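Local coordinates for exopolyphosphatase-related protein (Archaeoglobus fulgidus, PDB 3LLV) that probably binds NAD(P) through this N-terminal Rossmann (TrkA-N) domain, one piece of a longer DHH-family protein possibly acting on nucleic acids, at residues E8-G13 / E69-V74; I12-A17 / A34-K39; A55-E60 / L85-A90; S79-N84 / V101-P106; V97-R102 / G116-V121. One frame throughout, in Å; residues are numbered along the deposited sequence.

All five contacts belong to one Rossmann domain, built on a six-strand parallel sheet in the order 51-54, 32-36, 9-12, 73-76, 99-103, 119-122. Interactions 1, 2 and 5 pair neighbouring strands; interaction 3 lays the loop after strand 51-54 on helix 81-94, and interaction 4 ties the start of that helix to strand 99-103. Along the chain interactions 1 and 3 alternate their segments, as do 3 and 4, whereas 2 closes before 3, 4 and 5 open. The centres of interactions 2 and 5 are about 17 Å apart. A single phosphate touches segments of interactions 2, 4 and 5, where the start of helix 16-27 and the end of strand 99-103 approach the probable nucleotide site.

Interaction 1 of 5, residues E8-G13 / E69-V74; sequences EYIVIG and EGVSAV
The phenol ring of Y9 meets S72 and A73 obliquely, neither flat on a face nor squarely at an edge. Its CE1 lies 3.9 Å from S72 CB, while CD1 is 3.8 Å from the A73 carbonyl oxygen and also nears the methyl group of A73. The chi1 of -62° sets CG beside the backbone N of Y9 and swings the ring across to the other strand.

The backbones run parallel, with Y9 bridged to A73 and I10 to V74. The carbonyl oxygen of E8 receives two successive amides: S72 N at 2.7 Å, with an N-H...O angle of 152°, and more weakly A73 N. Two residues on from E8, I10 N donates to A73 O at 3.2 Å; this bond is nearly straight (165°) and lies in the carbonyl plane. A CA-H...O contact of 3.4 Å from V74 CA to I10 O continues the ladder.

The face bearing I10, I12 and V74 is aliphatic. In the conformer described, the side chains of I10 and V71 cross at about a right angle, CD1 of I10 4.1 Å from CG2 of V71, and I12 reaches over with CD1 to lie 3.6 Å from V74 CG1.

Strand 9-12 is interior to the sheet: its other edge pairs with strand 32-36, and E8 OE1, in the conformer described, is bound by K31 N just before that strand. Helix 16-27 packs on the side of Y9 and V11 through L25 and V22. Helix 81-94 covers the opposite side, where I87 touches I12 and L91 touches V74.

Interaction 2 of 5, residues I12-A17 / A34-K39; sequences IGSEAA and AVDKSK. With PO4 (phosphate ion), chain B.
D36 reaches from the end of strand 32-36 to the loop after strand 9-12, where its OD1 accepts from S14 N at 2.8 Å. With CG anti to the backbone N (chi1 -160°) and the carboxylate turned to a chi2 of 91°, OD1 is met from 40° above its plane. The other oxygen, OD2, takes S38 N on its anti side at 2.8 Å, forming an Asx turn, so two backbone amides restrain the rotation of the carboxylate.

S14 is modelled in two conformers. In the one described, OG stands beside the backbone N, 3.8 Å from D36 CB and 3.9 Å from A34 CB, buried without a polar partner in the model. I12 and V35 lie side by side, and G13 N donates to V35 O at 2.8 Å, nearly along the C=O axis.

Beyond E15, the N-cap of helix 16-27, A17 N binds phosphate O1 at 2.8 Å and A16 N binds O4 weakly. A glycine-bearing loop running into a helix whose N-terminal amides face a phosphate, with an acid closing the second strand, is the nucleotide-binding beta-alpha-beta unit of Rossmann folds; the phosphate, probably from the crystallisation liquor, is consistent with a dinucleotide phosphate position.

Interaction 3 of 5, residues A55-E60 / L85-A90; sequences ADPTDE and LKILKA
P57 and T58 rest on I87 and A90 of helix 81-94 from inside a type I beta turn, D56 to D59, on which an Asx turn is superposed. The turn leads from strand 51-54 of the Rossmann sheet into helix 60-65, for which D59 is the N-cap.

Apolar packing carries much of the contact. The P57 ring meets the end of I87 at a slant, CG to CD1 at 3.6 Å, with I87 CG1 close behind. T58 presents its methyl group: CG2 lies 3.8 Å from K86 CB, the two side chains pointing the same way, and 3.9 Å from I87 CG1, which it crosses at about a right angle. F83, one turn earlier on the helix, also touches P57 and T58.

Carbon-to-carbonyl contacts form a second group. I87 CA makes a CA-H...O contact of 3.6 Å with P57 O, an oxygen that is also hydrogen-bonded to Y63 OH. The A90 methyl group points at the loop and comes within 3.4 Å of T58 O. At the start of the next helix, E60 lays CG 3.6 Å from A90 O.

The hydrogen bonds serve the loop itself. T58 has OG1 between its backbone N and carbonyl carbon (chi1 73°), which turns the hydroxyl toward D56 as the methyl group faces the helix. D56 OD1 accepts both T58 N, the bond of the Asx turn, at 3.0 Å and T58 OG1 at 2.9 Å, from the same face of the carboxylate plane.

Interaction 4 of 5, residues S79-N84 / V101-P106; sequences SDDEFN and VRVSSP. With PO4 (phosphate ion), chain B.
D81, in the first turn of helix 81-94, points its carboxylate at the chain leaving strand 99-103 and holds two consecutive amides there. S104 N meets OD1 at 2.7 Å in an almost straight bond (171°), and S105 N meets OD2 at 2.9 Å; each oxygen uses its syn lone pair. In the conformer described, S104 OG also donates to OD2, at 3.0 Å and from well above the carboxylate plane. These bonds fix the rotation of the carboxylate, and together with the helix start they would favour its charged form. A water links S79 O, D81 N and S104 OG beside it.

One turn on, N84 faces the strand with its amide. ND2 donates to R102 O at 2.9 Å, the oxygen lying in the amide plane, and it also bonds to G78 O; the same side chain is thus tied to the strand and to the loop before the helix. N84 CB meets V101 CG1 at 4.2 Å.

R102 extends along the loop before the helix (CG anti to the backbone N, chi1 178°), bringing its guanidinium beside S79. S79 CB stands over one face, toward the rim, 3.8 Å from NH2, whereas phosphate O1 lies at the edge, 2.7 Å from NH1; NH2 binds O2. T77 O is a further acceptor for NH1.

The contact closes the unit of strand 73-76, helix 81-94 and strand 99-103. I76 of strand 73-76 touches N84 and V101, F112 of helix 109-114 packs against N84, V101 and V103, and strand 119-122 borders V103.

Interaction 5 of 5, residues V97-R102 / G116-V121; sequences VYAIVR and GANLVV. With PO4 (phosphate ion), chain B.
N118, just ahead of strand 119-122, lies over the ring of Y98. Its CB forms a CH-pi contact over the face of the ring, 3.6 Å from the centroid. The amide is stacked on the ring with the two planes 28° apart. Y98 brings its ring there by placing CG anti to the backbone N (chi1 -165°). The N118 backbone contributes as well: its N and then L119 N both donate weakly to A99 O, the second at 3.3 Å.

L119 meets the same tyrosine at another place. Its CD1 is at the edge of the ring, near its plane and 3.2 Å from Y98 OH, while CB sits near I100 CG2. Its carbonyl is set in the parallel ladder, accepting from V101 N at 3.0 Å and making a CA-H...O contact with I100 CA.

On the same face as I100 and L119, V121 rests CG2 3.7 Å from I100 CG2, the side chains crossing at a slant. V121 N donates to V101 O at 2.8 Å. On the reverse face V101 CG2 meets A117 CB at 3.7 Å, in a layer shared with F112 of helix 109-114.

The segments 99-102 and 119-121 run parallel with a 26° twist between them and are bridged at I100-L119, V101-V120 and R102-V121. G116, with positive phi, ends helix 109-114 in a Schellman motif and turns the chain toward the sheet. Strand 99-103, this helix and strand 119-122 thus make a beta-alpha-beta crossover, which adds the sixth strand at one margin of the Rossmann sheet.

Interaction 1 of 5, residues E8-G13 / E69-V74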
# COMPACT_ATOMS: atom_id res chain seq x y z
N GLU A 8 9.37 4.86 -7.38
CA GLU A 8 8.19 5.01 -8.22
C GLU A 8 6.95 4.57 -7.45
O GLU A 8 5.87 5.16 -7.60
CB GLU A 8 8.36 4.19 -9.50
CG GLU A 8 9.35 4.78 -10.50
CD GLU A 8 9.90 3.75 -11.49
OE1 GLU A 8 10.71 2.90 -11.09
OE2 GLU A 8 9.53 3.82 -12.68
N TYR A 9 7.11 3.52 -6.65
CA TYR A 9 6.00 2.99 -5.84
C TYR A 9 6.44 2.79 -4.40
O TYR A 9 7.58 2.38 -4.13
CB TYR A 9 5.43 1.68 -6.42
CG TYR A 9 4.85 1.85 -7.80
CD1 TYR A 9 3.54 2.32 -7.99
CD2 TYR A 9 5.63 1.58 -8.93
CE1 TYR A 9 3.01 2.50 -9.28
CE2 TYR A 9 5.11 1.76 -10.22
CZ TYR A 9 3.81 2.22 -10.38
OH TYR A 9 3.31 2.40 -11.65
N ILE A 10 5.55 3.15 -3.48
CA ILE A 10 5.76 2.88 -2.07
C ILE A 10 4.67 1.94 -1.58
O ILE A 10 3.48 2.23 -1.71
CB ILE A 10 5.78 4.16 -1.24
CG1 ILE A 10 6.99 5.01 -1.65
CG2 ILE A 10 5.84 3.84 0.27
CD1 ILE A 10 7.02 6.34 -0.99
N VAL A 11 5.10 0.80 -1.04
CA VAL A 11 4.15 -0.22 -0.58
C VAL A 11 4.16 -0.29 0.93
O VAL A 11 5.13 -0.73 1.55
CB VAL A 11 4.46 -1.61 -1.19
CG1 VAL A 11 3.47 -2.69 -0.65
CG2 VAL A 11 4.40 -1.55 -2.68
N ILE A 12 3.04 0.12 1.52
CA ILE A 12 2.88 0.14 2.95
C ILE A 12 2.12 -1.11 3.32
O ILE A 12 1.05 -1.39 2.75
CB ILE A 12 2.14 1.42 3.42
CG1 ILE A 12 2.98 2.67 3.06
CG2 ILE A 12 1.79 1.33 4.90
CD1 ILE A 12 2.21 3.97 3.23
N GLY A 13 2.67 -1.86 4.26
CA GLY A 13 2.11 -3.14 4.68
C GLY A 13 2.90 -4.22 3.97
O GLY A 13 2.87 -4.31 2.73
N GLU A 69 7.52 13.62 -4.56
CA GLU A 69 6.92 14.34 -5.67
C GLU A 69 7.01 13.57 -6.99
O GLU A 69 6.15 13.73 -7.81
CB GLU A 69 7.42 15.79 -5.79
N GLY A 70 8.03 12.73 -7.13
CA GLY A 70 8.17 11.82 -8.25
C GLY A 70 7.56 10.41 -8.15
O GLY A 70 7.60 9.66 -9.08
N VAL A 71 6.99 10.08 -7.00
CA VAL A 71 6.27 8.82 -6.80
C VAL A 71 5.00 8.71 -7.65
O VAL A 71 4.27 9.63 -7.75
CB VAL A 71 5.92 8.66 -5.33
CG1 VAL A 71 5.02 7.49 -5.12
CG2 VAL A 71 7.12 8.47 -4.53
N SER A 72 4.74 7.55 -8.23
CA SER A 72 3.53 7.31 -9.02
C SER A 72 2.34 6.98 -8.15
O SER A 72 1.24 7.52 -8.35
CB SER A 72 3.74 6.20 -10.06
OG SER A 72 4.79 6.56 -10.94
N ALA A 73 2.55 6.09 -7.18
CA ALA A 73 1.50 5.78 -6.23
C ALA A 73 2.06 5.23 -4.93
O ALA A 73 3.11 4.56 -4.90
CB ALA A 73 0.45 4.80 -6.84
N VAL A 74 1.33 5.53 -3.84
CA VAL A 74 1.54 4.91 -2.56
C VAL A 74 0.44 3.86 -2.43
O VAL A 74 -0.74 4.18 -2.59
CB VAL A 74 1.45 5.95 -1.43
CG1 VAL A 74 1.46 5.26 -0.04
CG2 VAL A 74 2.58 6.97 -1.56

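Interaction 2 of 5, residues I12-A17 / A34-K39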
# COMPACT_ATOMS: atom_id res chain seq x y z
N ILE A 12 3.04 0.12 1.52
CA ILE A 12 2.88 0.14 2.95
C ILE A 12 2.12 -1.11 3.32
O ILE A 12 1.05 -1.39 2.75
CB ILE A 12 2.14 1.42 3.42
CG1 ILE A 12 2.98 2.67 3.06
CG2 ILE A 12 1.79 1.33 4.90
CD1 ILE A 12 2.21 3.97 3.23
N GLY A 13 2.67 -1.86 4.26
CA GLY A 13 2.11 -3.14 4.68
C GLY A 13 2.90 -4.22 3.97
O GLY A 13 2.87 -4.31 2.73
N SER A 14 3.61 -5.01 4.73
CA SER A 14 4.41 -6.07 4.14
C SER A 14 3.84 -7.44 4.50
O SER A 14 4.57 -8.40 4.78
CB SER A 14 5.88 -5.91 4.51
OG SER A 14 6.42 -4.79 3.83
N GLU A 15 2.50 -7.51 4.48
CA GLU A 15 1.78 -8.77 4.61
C GLU A 15 1.66 -9.38 3.21
O GLU A 15 2.38 -8.95 2.31
CB GLU A 15 0.43 -8.58 5.29
N ALA A 16 0.82 -10.40 3.00
CA ALA A 16 0.89 -11.15 1.75
C ALA A 16 0.61 -10.32 0.50
O ALA A 16 1.34 -10.42 -0.48
CB ALA A 16 0.05 -12.44 1.79
N ALA A 17 -0.43 -9.48 0.55
CA ALA A 17 -0.77 -8.66 -0.61
C ALA A 17 0.38 -7.68 -0.90
O ALA A 17 0.78 -7.52 -2.04
CB ALA A 17 -2.08 -7.95 -0.40
N ALA A 34 9.36 -0.84 0.26
CA ALA A 34 8.39 -1.48 1.15
C ALA A 34 8.49 -0.83 2.53
O ALA A 34 9.59 -0.54 3.02
CB ALA A 34 8.66 -2.97 1.24
N VAL A 35 7.33 -0.57 3.14
CA VAL A 35 7.29 0.10 4.44
C VAL A 35 6.40 -0.71 5.39
O VAL A 35 5.28 -1.06 5.04
CB VAL A 35 6.72 1.54 4.32
CG1 VAL A 35 6.71 2.23 5.68
CG2 VAL A 35 7.52 2.37 3.32
N ASP A 36 6.89 -0.97 6.60
CA ASP A 36 6.12 -1.71 7.60
C ASP A 36 6.77 -1.48 8.96
O ASP A 36 7.97 -1.22 9.03
CB ASP A 36 6.12 -3.21 7.29
CG ASP A 36 4.97 -3.98 7.97
OD1 ASP A 36 3.88 -4.12 7.37
OD2 ASP A 36 5.16 -4.49 9.10
N LYS A 37 5.98 -1.58 10.03
CA LYS A 37 6.51 -1.48 11.38
C LYS A 37 7.24 -2.75 11.81
O LYS A 37 8.01 -2.72 12.77
CB LYS A 37 5.40 -1.12 12.38
N SER A 38 7.04 -3.87 11.10
CA SER A 38 7.65 -5.15 11.48
C SER A 38 9.13 -5.29 11.09
O SER A 38 9.45 -5.44 9.90
CB SER A 38 6.85 -6.33 10.91
OG SER A 38 7.57 -7.56 11.01
N LYS A 39 10.01 -5.28 12.09
CA LYS A 39 11.44 -5.57 11.93
C LYS A 39 11.65 -6.87 11.14
O LYS A 39 12.43 -6.91 10.18
CB LYS A 39 12.09 -5.64 13.32
CG LYS A 39 13.62 -5.60 13.42
CD LYS A 39 14.03 -5.55 14.91
CE LYS A 39 15.36 -4.85 15.18
NZ LYS A 39 16.56 -5.73 14.98
P PO4 B . -3.15 -10.38 3.29
O1 PO4 B . -2.69 -9.39 2.27
O2 PO4 B . -4.51 -10.06 3.87
O3 PO4 B . -3.19 -11.77 2.70
O4 PO4 B . -2.17 -10.36 4.43

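Interaction 3 of 5, residues A55-E60 / L85-A90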
# COMPACT_ATOMS: atom_id res chain seq x y z
N ALA A 55 9.33 1.48 9.59
CA ALA A 55 8.78 2.78 9.91
C ALA A 55 7.34 2.62 10.38
O ALA A 55 6.68 1.64 10.02
CB ALA A 55 8.81 3.68 8.69
N ASP A 56 6.88 3.57 11.19
CA ASP A 56 5.48 3.65 11.57
C ASP A 56 4.76 4.47 10.50
O ASP A 56 5.00 5.67 10.41
CB ASP A 56 5.36 4.30 12.94
CG ASP A 56 3.91 4.44 13.41
OD1 ASP A 56 2.96 4.23 12.62
OD2 ASP A 56 3.72 4.78 14.60
N PRO A 57 3.88 3.84 9.68
CA PRO A 57 3.26 4.56 8.57
C PRO A 57 2.16 5.55 8.97
O PRO A 57 1.49 6.14 8.12
CB PRO A 57 2.71 3.43 7.67
CG PRO A 57 2.38 2.34 8.62
CD PRO A 57 3.46 2.42 9.71
N THR A 58 1.98 5.74 10.28
CA THR A 58 1.14 6.85 10.75
C THR A 58 2.02 8.03 11.21
O THR A 58 1.52 9.06 11.64
CB THR A 58 0.14 6.40 11.85
OG1 THR A 58 0.83 6.15 13.07
CG2 THR A 58 -0.60 5.16 11.44
N ASP A 59 3.33 7.90 11.04
CA ASP A 59 4.28 8.92 11.44
C ASP A 59 4.46 9.93 10.29
O ASP A 59 5.07 9.62 9.29
CB ASP A 59 5.59 8.21 11.87
CG ASP A 59 6.77 9.14 12.14
OD1 ASP A 59 6.62 10.39 12.16
OD2 ASP A 59 7.89 8.60 12.35
N GLU A 60 3.89 11.13 10.45
CA GLU A 60 4.01 12.17 9.43
C GLU A 60 5.47 12.53 9.11
O GLU A 60 5.80 12.85 7.97
CB GLU A 60 3.26 13.43 9.85
CG GLU A 60 1.76 13.27 9.79
CD GLU A 60 1.01 14.53 10.20
OE1 GLU A 60 1.49 15.65 9.93
OE2 GLU A 60 -0.10 14.39 10.76
N LEU A 85 -6.77 3.79 7.65
CA LEU A 85 -7.36 5.12 7.61
C LEU A 85 -6.40 6.09 8.28
O LEU A 85 -6.16 7.21 7.79
CB LEU A 85 -8.76 5.12 8.26
CG LEU A 85 -9.54 6.42 8.16
CD1 LEU A 85 -9.88 6.73 6.69
CD2 LEU A 85 -10.82 6.31 8.95
N LYS A 86 -5.81 5.65 9.40
CA LYS A 86 -4.81 6.45 10.10
C LYS A 86 -3.60 6.72 9.21
O LYS A 86 -3.06 7.85 9.20
CB LYS A 86 -4.40 5.77 11.39
CG LYS A 86 -5.41 5.93 12.50
CD LYS A 86 -4.96 5.15 13.72
CE LYS A 86 -5.60 5.66 15.00
NZ LYS A 86 -7.09 5.61 14.94
N ILE A 87 -3.19 5.70 8.45
CA ILE A 87 -2.05 5.84 7.55
C ILE A 87 -2.37 6.86 6.47
O ILE A 87 -1.57 7.78 6.19
CB ILE A 87 -1.69 4.49 6.90
CG1 ILE A 87 -1.12 3.52 7.95
CG2 ILE A 87 -0.77 4.71 5.71
CD1 ILE A 87 -1.06 2.09 7.46
N LEU A 88 -3.56 6.73 5.89
CA LEU A 88 -3.98 7.61 4.79
C LEU A 88 -4.05 9.06 5.29
O LEU A 88 -3.65 9.97 4.58
CB LEU A 88 -5.35 7.16 4.27
CG LEU A 88 -6.06 8.08 3.25
CD1 LEU A 88 -5.19 8.25 2.00
CD2 LEU A 88 -7.45 7.51 2.89
N LYS A 89 -4.57 9.27 6.50
CA LYS A 89 -4.68 10.63 7.04
C LYS A 89 -3.31 11.24 7.31
O LYS A 89 -3.11 12.43 7.06
CB LYS A 89 -5.54 10.62 8.30
CG LYS A 89 -7.04 10.46 7.97
CD LYS A 89 -7.92 10.35 9.22
CE LYS A 89 -9.37 10.12 8.82
NZ LYS A 89 -10.26 9.88 9.99
N ALA A 90 -2.38 10.43 7.85
CA ALA A 90 -0.98 10.87 8.07
C ALA A 90 -0.34 11.28 6.74
O ALA A 90 0.27 12.37 6.62
CB ALA A 90 -0.14 9.76 8.77

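Interaction 4 of 5, residues S79-N84 / V101-P106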
# COMPACT_ATOMS: atom_id res chain seq x y z
N SER A 79 -4.24 -5.19 6.18
CA SER A 79 -5.58 -5.77 6.25
C SER A 79 -6.41 -5.20 7.41
O SER A 79 -7.49 -5.73 7.73
CB SER A 79 -5.44 -7.29 6.34
OG SER A 79 -4.85 -7.63 7.57
N ASP A 80 -5.94 -4.12 8.03
CA ASP A 80 -6.65 -3.49 9.16
C ASP A 80 -7.20 -2.13 8.71
O ASP A 80 -6.43 -1.18 8.54
CB ASP A 80 -5.62 -3.32 10.29
CG ASP A 80 -6.19 -2.71 11.57
OD1 ASP A 80 -7.12 -1.88 11.54
OD2 ASP A 80 -5.63 -3.03 12.65
N ASP A 81 -8.52 -2.04 8.48
CA ASP A 81 -9.16 -0.79 8.02
C ASP A 81 -8.84 0.40 8.90
O ASP A 81 -8.49 1.47 8.40
CB ASP A 81 -10.69 -0.95 7.92
CG ASP A 81 -11.12 -1.80 6.74
OD1 ASP A 81 -10.27 -2.11 5.88
OD2 ASP A 81 -12.34 -2.17 6.65
N GLU A 82 -8.95 0.24 10.21
CA GLU A 82 -8.77 1.41 11.08
C GLU A 82 -7.34 1.94 10.99
O GLU A 82 -7.13 3.15 10.92
CB GLU A 82 -9.21 1.12 12.51
CG GLU A 82 -10.76 1.01 12.64
CD GLU A 82 -11.52 2.18 11.97
OE1 GLU A 82 -11.18 3.37 12.25
OE2 GLU A 82 -12.46 1.91 11.18
N PHE A 83 -6.39 1.02 10.90
CA PHE A 83 -4.99 1.38 10.73
C PHE A 83 -4.72 2.05 9.39
O PHE A 83 -4.02 3.07 9.32
CB PHE A 83 -4.05 0.18 10.94
CG PHE A 83 -2.63 0.56 11.22
CD1 PHE A 83 -2.32 1.42 12.28
CD2 PHE A 83 -1.59 0.02 10.47
CE1 PHE A 83 -1.00 1.77 12.54
CE2 PHE A 83 -0.26 0.36 10.73
CZ PHE A 83 0.03 1.23 11.76
N ASN A 84 -5.32 1.51 8.33
CA ASN A 84 -5.15 2.07 6.99
C ASN A 84 -5.70 3.50 6.91
O ASN A 84 -5.14 4.33 6.20
CB ASN A 84 -5.84 1.18 5.93
CG ASN A 84 -5.06 -0.09 5.64
OD1 ASN A 84 -4.02 -0.36 6.25
ND2 ASN A 84 -5.59 -0.89 4.72
N VAL A 101 -5.85 2.40 -1.74
CA VAL A 101 -5.96 1.88 -0.38
C VAL A 101 -6.86 0.67 -0.34
O VAL A 101 -7.94 0.70 -0.89
CB VAL A 101 -6.52 2.97 0.55
CG1 VAL A 101 -6.40 2.54 2.00
CG2 VAL A 101 -5.79 4.29 0.29
N ARG A 102 -6.37 -0.38 0.32
CA ARG A 102 -7.16 -1.59 0.62
C ARG A 102 -8.16 -1.38 1.77
O ARG A 102 -7.81 -0.87 2.84
CB ARG A 102 -6.18 -2.73 0.94
CG ARG A 102 -6.88 -4.02 1.31
CD ARG A 102 -5.82 -5.00 1.82
NE ARG A 102 -6.41 -6.23 2.27
CZ ARG A 102 -5.74 -7.37 2.38
NH1 ARG A 102 -4.43 -7.40 2.07
NH2 ARG A 102 -6.37 -8.46 2.81
N VAL A 103 -9.42 -1.73 1.52
CA VAL A 103 -10.49 -1.58 2.52
C VAL A 103 -11.22 -2.91 2.58
O VAL A 103 -11.59 -3.47 1.56
CB VAL A 103 -11.41 -0.42 2.13
CG1 VAL A 103 -12.66 -0.31 3.05
CG2 VAL A 103 -10.63 0.89 2.14
N SER A 104 -11.42 -3.43 3.80
CA SER A 104 -12.10 -4.71 3.97
C SER A 104 -13.62 -4.56 4.10
O SER A 104 -14.38 -5.45 3.67
CB SER A 104 -11.49 -5.51 5.14
OG SER A 104 -11.98 -5.11 6.41
N SER A 105 -14.08 -3.46 4.68
CA SER A 105 -15.50 -3.26 4.99
C SER A 105 -16.13 -2.35 3.94
O SER A 105 -15.78 -1.17 3.88
CB SER A 105 -15.57 -2.59 6.37
OG SER A 105 -16.89 -2.50 6.85
N PRO A 106 -17.08 -2.88 3.11
CA PRO A 106 -17.69 -1.98 2.14
C PRO A 106 -18.32 -0.71 2.73
O PRO A 106 -18.30 0.32 2.07
CB PRO A 106 -18.79 -2.83 1.49
CG PRO A 106 -18.32 -4.22 1.62
CD PRO A 106 -17.37 -4.30 2.81
P PO4 B . -3.15 -10.38 3.29
O1 PO4 B . -2.69 -9.39 2.27
O2 PO4 B . -4.51 -10.06 3.87
O3 PO4 B . -3.19 -11.77 2.70
O4 PO4 B . -2.17 -10.36 4.43
O HOH W 1 -10.17 -4.45 8.68

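Interaction 5 of 5, residues V97-R102 / G116-V121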
# COMPACT_ATOMS: atom_id res chain seq x y z
N VAL A 97 0.22 12.89 -2.84
CA VAL A 97 0.68 11.81 -3.70
C VAL A 97 -0.43 10.76 -3.92
O VAL A 97 -1.15 10.39 -2.98
CB VAL A 97 1.98 11.15 -3.16
CG1 VAL A 97 1.78 10.60 -1.71
CG2 VAL A 97 2.46 10.06 -4.14
N TYR A 98 -0.60 10.31 -5.16
CA TYR A 98 -1.68 9.37 -5.47
C TYR A 98 -1.61 8.13 -4.57
O TYR A 98 -0.53 7.55 -4.39
CB TYR A 98 -1.51 8.97 -6.92
CG TYR A 98 -2.69 8.30 -7.54
CD1 TYR A 98 -3.65 9.05 -8.21
CD2 TYR A 98 -2.85 6.92 -7.48
CE1 TYR A 98 -4.74 8.44 -8.80
CE2 TYR A 98 -3.94 6.29 -8.10
CZ TYR A 98 -4.87 7.07 -8.75
OH TYR A 98 -5.97 6.47 -9.36
N ALA A 99 -2.75 7.76 -3.97
CA ALA A 99 -2.80 6.63 -3.03
C ALA A 99 -3.92 5.67 -3.39
O ALA A 99 -5.04 6.09 -3.73
CB ALA A 99 -2.98 7.11 -1.59
N ILE A 100 -3.59 4.37 -3.35
CA ILE A 100 -4.61 3.34 -3.58
C ILE A 100 -4.65 2.56 -2.29
O ILE A 100 -3.61 2.12 -1.80
CB ILE A 100 -4.22 2.40 -4.72
CG1 ILE A 100 -3.98 3.20 -6.02
CG2 ILE A 100 -5.32 1.32 -4.89
CD1 ILE A 100 -3.51 2.33 -7.18
N VAL A 101 -5.85 2.40 -1.74
CA VAL A 101 -5.96 1.88 -0.38
C VAL A 101 -6.86 0.67 -0.34
O VAL A 101 -7.94 0.70 -0.89
CB VAL A 101 -6.52 2.97 0.55
CG1 VAL A 101 -6.40 2.54 2.00
CG2 VAL A 101 -5.79 4.29 0.29
N ARG A 102 -6.37 -0.38 0.32
CA ARG A 102 -7.16 -1.59 0.62
C ARG A 102 -8.16 -1.38 1.77
O ARG A 102 -7.81 -0.87 2.84
CB ARG A 102 -6.18 -2.73 0.94
CG ARG A 102 -6.88 -4.02 1.31
CD ARG A 102 -5.82 -5.00 1.82
NE ARG A 102 -6.41 -6.23 2.27
CZ ARG A 102 -5.74 -7.37 2.38
NH1 ARG A 102 -4.43 -7.40 2.07
NH2 ARG A 102 -6.37 -8.46 2.81
N GLY A 116 -9.22 11.09 1.36
CA GLY A 116 -8.28 11.36 0.28
C GLY A 116 -7.71 10.17 -0.48
O GLY A 116 -6.73 10.33 -1.22
N ALA A 117 -8.30 8.98 -0.33
CA ALA A 117 -7.90 7.85 -1.18
C ALA A 117 -8.31 8.15 -2.61
O ALA A 117 -9.51 8.40 -2.85
CB ALA A 117 -8.55 6.54 -0.71
N ASN A 118 -7.36 8.12 -3.55
CA ASN A 118 -7.69 8.26 -4.98
C ASN A 118 -8.49 7.08 -5.49
O ASN A 118 -9.45 7.23 -6.25
CB ASN A 118 -6.46 8.44 -5.85
CG ASN A 118 -5.68 9.70 -5.51
OD1 ASN A 118 -5.72 10.72 -6.23
ND2 ASN A 118 -4.97 9.64 -4.42
N LEU A 119 -8.09 5.88 -5.06
CA LEU A 119 -8.81 4.66 -5.39
C LEU A 119 -8.86 3.79 -4.14
O LEU A 119 -7.91 3.75 -3.37
CB LEU A 119 -8.13 3.87 -6.50
CG LEU A 119 -8.14 4.50 -7.88
CD1 LEU A 119 -7.34 3.65 -8.88
CD2 LEU A 119 -9.59 4.71 -8.41
N VAL A 120 -9.99 3.12 -3.98
CA VAL A 120 -10.18 2.11 -2.96
C VAL A 120 -10.24 0.72 -3.60
O VAL A 120 -10.99 0.50 -4.56
CB VAL A 120 -11.43 2.43 -2.13
CG1 VAL A 120 -11.87 1.19 -1.29
CG2 VAL A 120 -11.16 3.63 -1.25
N VAL A 121 -9.44 -0.21 -3.08
CA VAL A 121 -9.56 -1.61 -3.47
C VAL A 121 -10.34 -2.29 -2.35
O VAL A 121 -9.80 -2.50 -1.27
CB VAL A 121 -8.18 -2.25 -3.64
CG1 VAL A 121 -8.27 -3.80 -3.74
CG2 VAL A 121 -7.49 -1.68 -4.89
P PO4 B . -3.15 -10.38 3.29
O1 PO4 B . -2.69 -9.39 2.27
O2 PO4 B . -4.51 -10.06 3.87
O3 PO4 B . -3.19 -11.77 2.70
O4 PO4 B . -2.17 -10.36 4.43